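Local coordinates for protein Udp-n-acetylglucosamine pyrophosphorylase (Trypanosoma brucei, PDB 4BQH) that probably catalyses the transfer of a uridylyl group from UTP to N-acetyl-alpha-D-glucosamine 1-phosphate, giving UDP-N-acetyl-alpha-D-glucosamine and diphosphate, at residues A[355-360]-A[426-431]. Numbering follows the deposited sequence.
Sequences ANISSN and MQVDRD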
loop_
_atom_site.group_PDB
_atom_site.type_symbol
_atom_site.label_atom_id
_atom_site.label_comp_id
_atom_site.label_asym_id
_atom_site.label_seq_id
_atom_site.Cartn_x
_atom_site.Cartn_y
_atom_site.Cartn_z
ATOM N N ALA A 355 13.292 7.648 -4.401
ATOM C CA ALA A 355 12.087 7.375 -5.211
ATOM C C ALA A 355 10.927 6.813 -4.385
ATOM O O ALA A 355 11.105 5.939 -3.527
ATOM C CB ALA A 355 12.434 6.425 -6.358
ATOM N N ASN A 356 9.730 7.322 -4.675
ATOM C CA ASN A 356 8.518 6.935 -3.999
ATOM C C ASN A 356 8.058 5.527 -4.409
ATOM O O ASN A 356 7.697 5.316 -5.556
ATOM C CB ASN A 356 7.430 7.975 -4.320
ATOM C CG ASN A 356 6.114 7.649 -3.651
ATOM O OD1 ASN A 356 6.090 7.037 -2.580
ATOM N ND2 ASN A 356 5.015 8.047 -4.277
ATOM N N ILE A 357 8.054 4.576 -3.467
ATOM C CA ILE A 357 7.529 3.228 -3.755
ATOM C C ILE A 357 6.142 2.990 -3.103
ATOM O O ILE A 357 5.666 1.850 -3.002
ATOM C CB ILE A 357 8.540 2.104 -3.413
ATOM C CG1 ILE A 357 8.876 2.076 -1.914
ATOM C CG2 ILE A 357 9.819 2.270 -4.250
ATOM C CD1 ILE A 357 9.345 0.714 -1.431
ATOM N N SER A 358 5.488 4.074 -2.700
ATOM C CA SER A 358 4.132 4.041 -2.133
ATOM C C SER A 358 4.033 3.047 -0.979
ATOM O O SER A 358 3.128 2.205 -0.932
ATOM C CB SER A 358 3.067 3.755 -3.204
ATOM O OG SER A 358 3.266 4.649 -4.271
ATOM N N SER A 359 4.971 3.155 -0.050
ATOM C CA SER A 359 4.960 2.330 1.137
ATOM C C SER A 359 5.159 3.276 2.329
ATOM O O SER A 359 6.223 3.884 2.461
ATOM C CB SER A 359 6.095 1.319 1.067
ATOM O OG SER A 359 6.112 0.543 2.249
ATOM N N ASN A 360 4.130 3.409 3.165
ATOM C CA ASN A 360 4.108 4.426 4.223
ATOM C C ASN A 360 3.719 3.842 5.563
ATOM O O ASN A 360 2.994 2.846 5.638
ATOM C CB ASN A 360 3.097 5.558 3.952
ATOM C CG ASN A 360 3.235 6.207 2.584
ATOM O OD1 ASN A 360 4.327 6.354 2.009
ATOM N ND2 ASN A 360 2.123 6.678 2.096
ATOM N N MET A 426 12.967 6.276 5.111
ATOM C CA MET A 426 13.775 5.059 5.260
ATOM C C MET A 426 14.098 4.563 3.839
ATOM O O MET A 426 13.211 4.142 3.117
ATOM C CB MET A 426 13.033 3.995 6.084
ATOM C CG MET A 426 13.885 2.762 6.394
ATOM S SD MET A 426 13.056 1.720 7.631
ATOM C CE MET A 426 11.859 0.936 6.659
ATOM N N GLN A 427 15.360 4.694 3.446
ATOM C CA GLN A 427 15.796 4.299 2.103
ATOM C C GLN A 427 16.123 2.802 2.162
ATOM O O GLN A 427 16.986 2.402 2.921
ATOM C CB GLN A 427 17.013 5.119 1.666
ATOM C CG GLN A 427 17.533 4.789 0.255
ATOM C CD GLN A 427 17.065 5.774 -0.814
ATOM O OE1 GLN A 427 15.867 6.050 -0.949
ATOM N NE2 GLN A 427 18.018 6.300 -1.587
ATOM N N VAL A 428 15.421 2.008 1.358
ATOM C CA VAL A 428 15.507 0.546 1.412
ATOM C C VAL A 428 15.999 -0.023 0.074
ATOM O O VAL A 428 16.054 0.676 -0.932
ATOM C CB VAL A 428 14.161 -0.126 1.819
ATOM C CG1 VAL A 428 13.725 0.318 3.208
ATOM C CG2 VAL A 428 13.049 0.145 0.789
ATOM N N ASP A 429 16.331 -1.311 0.110
ATOM C CA ASP A 429 16.841 -2.070 -1.005
ATOM C C ASP A 429 15.681 -2.477 -1.928
ATOM O O ASP A 429 14.875 -3.327 -1.562
ATOM C CB ASP A 429 17.528 -3.308 -0.387
ATOM C CG ASP A 429 18.491 -3.991 -1.319
ATOM O OD1 ASP A 429 18.155 -4.141 -2.520
ATOM O OD2 ASP A 429 19.582 -4.414 -0.809
ATOM N N ARG A 430 15.620 -1.909 -3.133
ATOM C CA ARG A 430 14.469 -2.094 -4.024
ATOM C C ARG A 430 14.207 -3.572 -4.283
ATOM O O ARG A 430 13.078 -4.037 -4.257
ATOM C CB ARG A 430 14.677 -1.361 -5.361
ATOM C CG ARG A 430 13.483 -1.488 -6.311
ATOM C CD ARG A 430 13.814 -0.949 -7.700
ATOM N NE ARG A 430 14.168 0.470 -7.666
ATOM C CZ ARG A 430 13.542 1.432 -8.357
ATOM N NH1 ARG A 430 12.496 1.154 -9.130
ATOM N NH2 ARG A 430 13.968 2.688 -8.259
ATOM N N ASP A 431 15.283 -4.303 -4.521
ATOM C CA ASP A 431 15.135 -5.689 -4.908
ATOM C C ASP A 431 14.676 -6.588 -3.759
ATOM O O ASP A 431 14.319 -7.738 -4.005
ATOM C CB ASP A 431 16.415 -6.185 -5.574
ATOM C CG ASP A 431 16.605 -5.601 -6.976
ATOM O OD1 ASP A 431 15.876 -4.679 -7.391
ATOM O OD2 ASP A 431 17.489 -6.086 -7.684
#
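In the central mixed sheet of the GT-A-type fold of this UDPGP-family enzyme, strand 304-309 pairs antiparallel with 355-357 and 359-363 and parallel with 423-427; Ile357 and Val428, the latter just after Gln427, meet over it. Ile357 points its side chain at the 426-431 segment, and its delta methyl does the touching: CD1 lies 4.4 Å from CG2 of Val428, a loose methyl-to-methyl contact. With CG1 of Ile357 near +60° from the backbone N (chi1 63°), CD1 reaches out to that methyl. Ile357 also rests on Cys309 of the intervening strand and on Phe434. The second touch comes from Arg430, three residues past Gln427. Its side chain is extended as far as CD, then bends at chi3 (-61°), and brings NH2 to 4.5 Å from CB of Ala355, which sits obliquely to the guanidinium plane. The polar grip on that group comes from elsewhere: NH1 forms a salt bridge with Glu316, and NH2 donates to the backbone O of Pro310, which together hold the guanidinium where it meets Ala355. Within 355-360, Asn356 OD1 accepts from Ser358 N at 3.0 Å, an Asx turn at the corner between strands 355-357 and 359-363; the donor stands well above the carbonyl plane. The contact is thin, 127 Å² in all, and rests on van der Waals touches, methyl on methyl and guanidinium on methyl. No hydrogen bond joins the two segments directly, so their spacing probably follows from the backbone pairing of each with strand 304-309.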